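Local coordinates for cycloserine biosynthesis protein DcsG (Streptomyces lavendulae, PDB 6JIL) that closes O-ureido-D-serine into the antibiotic D-cycloserine, spending ATP in a magnesium-dependent ATP-grasp ligase reaction, at residues 69-74 / 81-86; 203-208 / 213-218. All coordinates share one frame; numbering follows the deposited sequence.

Contact 1: 69-74 / 81-86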
ATOM      1  N   PHE A  69       6.553   9.702 -14.248  1.00 13.70           N
ATOM      2  CA  PHE A  69       5.526   9.313 -15.201  1.00 14.40           C
ATOM      3  C   PHE A  69       4.201   9.925 -14.770  1.00 13.92           C
ATOM      4  O   PHE A  69       3.527  10.578 -15.554  1.00 14.46           O
ATOM      5  CB  PHE A  69       5.404   7.788 -15.249  1.00 14.80           C
ATOM      6  CG  PHE A  69       4.113   7.302 -15.845  1.00 12.31           C
ATOM      7  CD1 PHE A  69       3.915   7.316 -17.217  1.00 12.80           C
ATOM      8  CD2 PHE A  69       3.086   6.841 -15.024  1.00 10.42           C
ATOM      9  CE1 PHE A  69       2.702   6.872 -17.770  1.00 12.57           C
ATOM     10  CE2 PHE A  69       1.872   6.396 -15.564  1.00  9.45           C
ATOM     11  CZ  PHE A  69       1.683   6.412 -16.937  1.00  9.68           C
ATOM     12  N   CYS A  70       3.838   9.712 -13.513  1.00 14.83           N
ATOM     13  CA  CYS A  70       2.596  10.252 -12.980  1.00 15.08           C
ATOM     14  C   CYS A  70       2.547  11.765 -13.163  1.00 15.40           C
ATOM     15  O   CYS A  70       1.538  12.312 -13.610  1.00 14.89           O
ATOM     16  CB  CYS A  70       2.463   9.902 -11.497  1.00 14.33           C
ATOM     17  SG  CYS A  70       2.347   8.137 -11.166  1.00 15.81           S
ATOM     18  N   GLU A  71       3.639  12.435 -12.802  1.00 16.21           N
ATOM     19  CA  GLU A  71       3.746  13.880 -12.932  1.00 16.40           C
ATOM     20  C   GLU A  71       3.468  14.333 -14.368  1.00 16.91           C
ATOM     21  O   GLU A  71       2.679  15.249 -14.590  1.00 18.28           O
ATOM     22  CB  GLU A  71       5.141  14.334 -12.499  1.00 19.21           C
ATOM     23  CG  GLU A  71       5.399  15.832 -12.596  1.00 22.26           C
ATOM     24  CD  GLU A  71       4.406  16.658 -11.792  1.00 25.92           C
ATOM     25  OE1 GLU A  71       4.033  16.239 -10.673  1.00 26.57           O
ATOM     26  OE2 GLU A  71       4.008  17.737 -12.281  1.00 29.09           O
ATOM     27  N   ARG A  72       4.111  13.693 -15.341  1.00 16.37           N
ATOM     28  CA  ARG A  72       3.912  14.056 -16.745  1.00 15.56           C
ATOM     29  C   ARG A  72       2.488  13.790 -17.228  1.00 16.88           C
ATOM     30  O   ARG A  72       1.965  14.519 -18.067  1.00 18.03           O
ATOM     31  CB  ARG A  72       4.862  13.278 -17.655  1.00 14.62           C
ATOM     32  CG  ARG A  72       6.334  13.620 -17.529  1.00 13.43           C
ATOM     33  CD  ARG A  72       7.092  13.073 -18.753  1.00 12.69           C
ATOM     34  NE  ARG A  72       6.992  11.621 -18.844  1.00 12.88           N
ATOM     35  CZ  ARG A  72       7.712  10.777 -18.112  1.00 14.87           C
ATOM     36  NH1 ARG A  72       8.595  11.242 -17.236  1.00 13.85           N
ATOM     37  NH2 ARG A  72       7.531   9.468 -18.235  1.00 13.67           N
ATOM     38  N   VAL A  73       1.872  12.734 -16.714  1.00 15.17           N
ATOM     39  CA  VAL A  73       0.523  12.385 -17.115  1.00 16.39           C
ATOM     40  C   VAL A  73      -0.494  13.405 -16.597  1.00 17.23           C
ATOM     41  O   VAL A  73      -1.478  13.703 -17.269  1.00 17.43           O
ATOM     42  CB  VAL A  73       0.150  10.961 -16.604  1.00 16.69           C
ATOM     43  CG1 VAL A  73      -1.263  10.582 -17.056  1.00 15.32           C
ATOM     44  CG2 VAL A  73       1.158   9.950 -17.127  1.00 17.01           C
ATOM     45  N   SER A  74      -0.237  13.950 -15.413  1.00 17.37           N
ATOM     46  CA  SER A  74      -1.135  14.924 -14.792  1.00 20.09           C
ATOM     47  C   SER A  74      -1.281  16.204 -15.604  1.00 22.66           C
ATOM     48  O   SER A  74      -2.232  16.962 -15.415  1.00 22.71           O
ATOM     49  CB  SER A  74      -0.632  15.297 -13.401  1.00 18.02           C
ATOM     50  OG  SER A  74       0.561  16.053 -13.502  1.00 18.45           O
ATOM     51  N   THR A  81      -6.420   9.915  -8.666  1.00 20.78           N
ATOM     52  CA  THR A  81      -5.652  10.144  -7.447  1.00 20.33           C
ATOM     53  C   THR A  81      -4.646  11.221  -7.841  1.00 20.22           C
ATOM     54  O   THR A  81      -3.636  10.922  -8.476  1.00 18.99           O
ATOM     55  CB  THR A  81      -4.887   8.880  -6.986  1.00 19.67           C
ATOM     56  OG1 THR A  81      -4.055   8.399  -8.050  1.00 19.94           O
ATOM     57  CG2 THR A  81      -5.861   7.790  -6.564  1.00 19.95           C
ATOM     58  N   PRO A  82      -4.928  12.494  -7.496  1.00 21.14           N
ATOM     59  CA  PRO A  82      -4.041  13.618  -7.821  1.00 20.78           C
ATOM     60  C   PRO A  82      -2.646  13.452  -7.236  1.00 20.39           C
ATOM     61  O   PRO A  82      -2.466  12.743  -6.248  1.00 18.05           O
ATOM     62  CB  PRO A  82      -4.786  14.825  -7.251  1.00 20.93           C
ATOM     63  CG  PRO A  82      -5.565  14.232  -6.113  1.00 22.21           C
ATOM     64  CD  PRO A  82      -6.084  12.957  -6.708  1.00 20.30           C
HETATM   65  N   MSE A  83      -1.671  14.123  -7.844  1.00 21.01           N
HETATM   66  CA  MSE A  83      -0.277  14.024  -7.422  1.00 22.57           C
HETATM   67  C   MSE A  83       0.008  14.091  -5.928  1.00 21.67           C
HETATM   68  O   MSE A  83       0.738  13.248  -5.405  1.00 22.84           O
HETATM   69  CB  MSE A  83       0.566  15.054  -8.174  1.00 25.22           C
HETATM   70  CG  MSE A  83       0.692  14.725  -9.648  1.00 30.51           C
HETATM   71 SE   MSE A  83       1.620  13.042  -9.952  1.00 36.60          SE
HETATM   72  CE  MSE A  83       0.192  11.800  -9.648  1.00 38.28           C
ATOM     73  N   PRO A  84      -0.553  15.085  -5.216  1.00 20.04           N
ATOM     74  CA  PRO A  84      -0.266  15.127  -3.777  1.00 18.81           C
ATOM     75  C   PRO A  84      -0.519  13.761  -3.134  1.00 18.31           C
ATOM     76  O   PRO A  84       0.311  13.263  -2.373  1.00 17.49           O
ATOM     77  CB  PRO A  84      -1.219  16.207  -3.266  1.00 16.49           C
ATOM     78  CG  PRO A  84      -1.292  17.142  -4.425  1.00 18.21           C
ATOM     79  CD  PRO A  84      -1.442  16.192  -5.603  1.00 18.00           C
ATOM     80  N   LEU A  85      -1.663  13.160  -3.462  1.00 17.07           N
ATOM     81  CA  LEU A  85      -2.039  11.844  -2.938  1.00 16.84           C
ATOM     82  C   LEU A  85      -1.034  10.787  -3.386  1.00 15.12           C
ATOM     83  O   LEU A  85      -0.599   9.960  -2.595  1.00 15.66           O
ATOM     84  CB  LEU A  85      -3.430  11.438  -3.444  1.00 17.30           C
ATOM     85  CG  LEU A  85      -4.310  10.485  -2.619  1.00 18.24           C
ATOM     86  CD1 LEU A  85      -5.238   9.754  -3.563  1.00 14.31           C
ATOM     87  CD2 LEU A  85      -3.483   9.493  -1.830  1.00 16.72           C
ATOM     88  N   VAL A  86      -0.672  10.811  -4.662  1.00 14.32           N
ATOM     89  CA  VAL A  86       0.275   9.840  -5.194  1.00 16.27           C
ATOM     90  C   VAL A  86       1.625   9.852  -4.477  1.00 17.68           C
ATOM     91  O   VAL A  86       2.086   8.809  -4.014  1.00 18.92           O
ATOM     92  CB  VAL A  86       0.505  10.062  -6.712  1.00 18.17           C
ATOM     93  CG1 VAL A  86       1.619   9.133  -7.226  1.00 15.78           C
ATOM     94  CG2 VAL A  86      -0.795   9.802  -7.471  1.00 16.18           C
TER

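Contact 2: 203-208 / 213-218. With ADP (adenosine-5'-diphosphate), chain G.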
ATOM      1  N   GLY A 203      -1.852 -14.358   5.193  1.00 18.42           N
ATOM      2  CA  GLY A 203      -0.903 -15.003   6.082  1.00 19.01           C
ATOM      3  C   GLY A 203       0.365 -14.197   6.280  1.00 20.71           C
ATOM      4  O   GLY A 203       0.614 -13.232   5.558  1.00 20.60           O
ATOM      5  N   ALA A 204       1.167 -14.590   7.267  1.00 21.17           N
ATOM      6  CA  ALA A 204       2.424 -13.909   7.549  1.00 21.36           C
ATOM      7  C   ALA A 204       3.318 -14.045   6.319  1.00 22.04           C
ATOM      8  O   ALA A 204       3.220 -15.024   5.590  1.00 23.82           O
ATOM      9  CB  ALA A 204       3.091 -14.534   8.771  1.00 18.00           C
HETATM   10  N   MSE A 205       4.186 -13.066   6.087  1.00 23.79           N
HETATM   11  CA  MSE A 205       5.076 -13.097   4.927  1.00 23.71           C
HETATM   12  C   MSE A 205       6.533 -13.367   5.299  1.00 23.66           C
HETATM   13  O   MSE A 205       7.295 -13.937   4.515  1.00 22.38           O
HETATM   14  CB  MSE A 205       4.992 -11.766   4.179  1.00 24.34           C
HETATM   15  CG  MSE A 205       3.638 -11.481   3.549  1.00 28.23           C
HETATM   16 SE   MSE A 205       3.279 -12.624   2.027  1.00 32.87          SE
HETATM   17  CE  MSE A 205       1.840 -13.704   2.739  1.00 27.07           C
ATOM     18  N   LEU A 206       6.911 -12.945   6.497  1.00 23.32           N
ATOM     19  CA  LEU A 206       8.270 -13.114   6.987  1.00 23.10           C
ATOM     20  C   LEU A 206       8.390 -14.361   7.866  1.00 25.57           C
ATOM     21  O   LEU A 206       7.916 -14.378   9.004  1.00 25.98           O
ATOM     22  CB  LEU A 206       8.668 -11.869   7.784  1.00 19.82           C
ATOM     23  CG  LEU A 206       9.036 -10.571   7.049  1.00 18.63           C
ATOM     24  CD1 LEU A 206       8.581 -10.600   5.597  1.00 18.31           C
ATOM     25  CD2 LEU A 206       8.438  -9.403   7.796  1.00 13.70           C
HETATM   26  N   MSE A 207       9.030 -15.402   7.340  1.00 27.15           N
HETATM   27  CA  MSE A 207       9.202 -16.645   8.084  1.00 28.52           C
HETATM   28  C   MSE A 207      10.348 -16.558   9.083  1.00 27.31           C
HETATM   29  O   MSE A 207      11.347 -15.883   8.840  1.00 28.64           O
HETATM   30  CB  MSE A 207       9.467 -17.809   7.127  1.00 32.18           C
HETATM   31  CG  MSE A 207       8.334 -18.112   6.160  1.00 38.80           C
HETATM   32 SE   MSE A 207       6.598 -18.325   7.003  1.00 51.55          SE
HETATM   33  CE  MSE A 207       7.020 -19.749   8.246  1.00 47.41           C
ATOM     34  N   PRO A 208      10.219 -17.247  10.227  1.00 26.23           N
ATOM     35  CA  PRO A 208      11.265 -17.235  11.253  1.00 26.18           C
ATOM     36  C   PRO A 208      12.615 -17.701  10.701  1.00 26.51           C
ATOM     37  O   PRO A 208      13.661 -17.299  11.191  1.00 26.78           O
ATOM     38  CB  PRO A 208      10.718 -18.189  12.312  1.00 24.56           C
ATOM     39  CG  PRO A 208       9.237 -18.043  12.167  1.00 25.49           C
ATOM     40  CD  PRO A 208       9.060 -18.041  10.673  1.00 25.74           C
ATOM     41  N   HIS A 213       7.934 -14.410   2.011  1.00 20.69           N
ATOM     42  CA  HIS A 213       6.915 -14.751   1.033  1.00 21.37           C
ATOM     43  C   HIS A 213       6.352 -13.536   0.327  1.00 20.53           C
ATOM     44  O   HIS A 213       6.589 -12.394   0.717  1.00 19.21           O
ATOM     45  CB  HIS A 213       5.770 -15.532   1.688  1.00 21.37           C
ATOM     46  CG  HIS A 213       6.147 -16.924   2.079  1.00 23.95           C
ATOM     47  ND1 HIS A 213       6.072 -17.381   3.379  1.00 22.30           N
ATOM     48  CD2 HIS A 213       6.636 -17.952   1.344  1.00 24.49           C
ATOM     49  CE1 HIS A 213       6.500 -18.630   3.426  1.00 25.13           C
ATOM     50  NE2 HIS A 213       6.848 -19.000   2.206  1.00 24.21           N
ATOM     51  N   VAL A 214       5.600 -13.819  -0.725  1.00 19.70           N
ATOM     52  CA  VAL A 214       4.957 -12.813  -1.537  1.00 21.21           C
ATOM     53  C   VAL A 214       3.466 -13.201  -1.464  1.00 22.04           C
ATOM     54  O   VAL A 214       3.116 -14.363  -1.641  1.00 21.88           O
ATOM     55  CB  VAL A 214       5.572 -12.868  -2.969  1.00 22.09           C
ATOM     56  CG1 VAL A 214       4.565 -13.334  -3.998  1.00 23.41           C
ATOM     57  CG2 VAL A 214       6.159 -11.524  -3.308  1.00 21.94           C
ATOM     58  N   PRO A 215       2.579 -12.231  -1.175  1.00 22.79           N
ATOM     59  CA  PRO A 215       1.128 -12.439  -1.048  1.00 22.44           C
ATOM     60  C   PRO A 215       0.353 -12.984  -2.243  1.00 22.87           C
ATOM     61  O   PRO A 215      -0.472 -12.285  -2.826  1.00 22.72           O
ATOM     62  CB  PRO A 215       0.630 -11.064  -0.626  1.00 21.66           C
ATOM     63  CG  PRO A 215       1.534 -10.167  -1.374  1.00 21.79           C
ATOM     64  CD  PRO A 215       2.889 -10.793  -1.126  1.00 22.61           C
ATOM     65  N   THR A 216       0.606 -14.241  -2.591  1.00 22.99           N
ATOM     66  CA  THR A 216      -0.086 -14.887  -3.698  1.00 22.92           C
ATOM     67  C   THR A 216      -1.482 -15.331  -3.241  1.00 22.64           C
ATOM     68  O   THR A 216      -1.772 -15.338  -2.047  1.00 22.35           O
ATOM     69  CB  THR A 216       0.713 -16.099  -4.197  1.00 23.06           C
ATOM     70  OG1 THR A 216       1.230 -16.822  -3.071  1.00 23.90           O
ATOM     71  CG2 THR A 216       1.867 -15.646  -5.077  1.00 20.26           C
ATOM     72  N   LEU A 217      -2.338 -15.706  -4.186  1.00 22.55           N
ATOM     73  CA  LEU A 217      -3.707 -16.125  -3.862  1.00 22.72           C
ATOM     74  C   LEU A 217      -3.853 -17.153  -2.746  1.00 21.32           C
ATOM     75  O   LEU A 217      -4.793 -17.079  -1.958  1.00 20.53           O
ATOM     76  CB  LEU A 217      -4.418 -16.642  -5.120  1.00 23.40           C
ATOM     77  CG  LEU A 217      -4.761 -15.526  -6.104  1.00 24.53           C
ATOM     78  CD1 LEU A 217      -5.433 -16.095  -7.345  1.00 24.35           C
ATOM     79  CD2 LEU A 217      -5.672 -14.527  -5.404  1.00 24.24           C
ATOM     80  N   ASP A 218      -2.941 -18.113  -2.670  1.00 20.06           N
ATOM     81  CA  ASP A 218      -3.037 -19.119  -1.622  1.00 20.73           C
ATOM     82  C   ASP A 218      -2.792 -18.521  -0.235  1.00 19.92           C
ATOM     83  O   ASP A 218      -3.099 -19.140   0.787  1.00 19.72           O
ATOM     84  CB  ASP A 218      -2.069 -20.270  -1.909  1.00 20.85           C
ATOM     85  CG  ASP A 218      -0.655 -19.802  -2.158  1.00 20.80           C
ATOM     86  OD1 ASP A 218      -0.468 -18.809  -2.892  1.00 20.74           O
ATOM     87  OD2 ASP A 218       0.272 -20.442  -1.627  1.00 20.77           O
TER
HETATM   88  PB  ADP G 403       4.654  -4.226   1.618  1.00 15.07           P
HETATM   89  O1B ADP G 403       3.494  -5.341   1.722  1.00 15.55           O
HETATM   90  O2B ADP G 403       4.080  -2.937   1.035  1.00 16.24           O
HETATM   91  O3B ADP G 403       5.769  -4.758   0.691  1.00 14.51           O
HETATM   92  PA  ADP G 403       4.511  -4.523   4.349  1.00 15.40           P
HETATM   93  O1A ADP G 403       4.452  -3.530   5.419  1.00 18.23           O
HETATM   94  O2A ADP G 403       3.019  -4.943   3.992  1.00 18.51           O
HETATM   95  O3A ADP G 403       5.295  -3.863   3.078  1.00 18.34           O
HETATM   96  O5' ADP G 403       5.373  -5.776   4.874  1.00 19.41           O
HETATM   97  C5' ADP G 403       5.144  -6.904   4.027  1.00 15.69           C
HETATM   98  C4' ADP G 403       4.848  -8.123   4.910  1.00 17.85           C
HETATM   99  O4' ADP G 403       5.888  -8.283   5.900  1.00 18.45           O
HETATM  100  C3' ADP G 403       3.532  -7.953   5.660  1.00 17.94           C
HETATM  101  O3' ADP G 403       2.429  -8.452   4.913  1.00 20.88           O
HETATM  102  C2' ADP G 403       3.776  -8.720   6.962  1.00 19.64           C
HETATM  103  O2' ADP G 403       3.411 -10.098   6.842  1.00 21.76           O
HETATM  104  C1' ADP G 403       5.290  -8.529   7.211  1.00 19.75           C
HETATM  105  N9  ADP G 403       5.552  -7.400   8.148  1.00 19.96           N
HETATM  106  C8  ADP G 403       6.053  -6.160   7.833  1.00 19.04           C
HETATM  107  N7  ADP G 403       6.206  -5.441   8.906  1.00 16.25           N
HETATM  108  C5  ADP G 403       5.817  -6.155   9.981  1.00 17.79           C
HETATM  109  C6  ADP G 403       5.954  -5.990  11.386  1.00 17.65           C
HETATM  110  N6  ADP G 403       6.400  -4.789  11.918  1.00 15.38           N
HETATM  111  N1  ADP G 403       5.660  -7.029  12.190  1.00 17.83           N
HETATM  112  C2  ADP G 403       5.252  -8.203  11.704  1.00 18.87           C
HETATM  113  N3  ADP G 403       5.116  -8.407  10.396  1.00 18.46           N
HETATM  114  C4  ADP G 403       5.382  -7.429   9.509  1.00 17.97           C

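Contact 1: 69-74 / 81-86
E71 and M83 mark the closest approach of the two backbones, their CA atoms 6.8 Å apart, where a turn of helix 63-76 meets the first turn of helix 83-89. P82 is the N-cap residue of the second helix, so M83 enters at its start. M83, a selenomethionine, carries most of the contact. With CG beside its backbone N (chi1 -69°) and two further bends, the long unbranched chain folds back against the first helix. There CE meets CB of C70 at 3.5 Å, while SE lies 3.5 Å from the backbone N of E71. Helix 63-76 connects strands 50-55 and 78-79 of the parallel sheet, a beta-alpha-beta unit, and F53 on strand 50-55 touches both C70 and V86. Small C70 suits this buried seam: its SG reaches CG1 of V86 at 4.1 Å. Toward the more open side, CG of M83 touches both E71 and S74, 3.8 Å from E71 OE1 and 4.0 Å from S74 CB. The E71 chain bends at chi2 beside M83, and its carboxylate has weak further partners in H75 and, as a long ion pair, R87. S74 OG, donating to E71 O at 2.5 Å, lies close by.

Contact 2: 203-208 / 213-218
At the edge of the H213 imidazole lies the selenium of M207 (a selenomethionine, like M205), 4.5 Å from the ring centroid and 80° off the ring normal, a sulfur-aromatic type of contact that suits a polarisable atom. CG of M207 comes in obliquely, 3.3 Å from H213 CE1. The ring of F219 also meets the imidazole. The backbones are joined by one bond, H213 N to M205 O, short at 2.6 Å and nearly straight at 173°. CG of M205 points opposite its carbonyl carbon, and bends at chi2 and chi3 carry SE to 3.3 Å from P215 N and 3.7 Å from P215 CD. Having no N-H, P215 offers SE an apolar surface here; it centres an inverse gamma turn, and its carbonyl accepts a bond from R220, inferred to be an active-site residue. H213 ND1 is buried without a partner in the model. On the nucleotide side, CB and CG of M205 pack on the ribose, as does L206, whose CD2 is 3.3 Å from ADP C1'. M205 N donates to ADP O2' at 3.2 Å, a bond bent to 138°; being a backbone N-H, it can hold the hydroxyl whatever the side chain.

In the fold
Following the chain from the N terminus, contact 1 comes first: it closes the short loop of six residues that contains the end of helix 63-76 and strand 78-79, and joins that helix to helix 83-89 beside the parallel sheet. Contact 2 opens much later, within the ATP-grasp region, and closes a loop of four residues between strands 195-202 and 220-223, neighbours in the five-stranded antiparallel sheet. The two are therefore in series and neither nests nor crosses. They lie on opposite sides of the chain's centre, about 31 Å between centres, without touching. Contact 1 belongs to the packing of the parallel-sheet part, whereas 203-208 lines the ADP pocket and 213-218 runs beside it, near R220 and a magnesium ion.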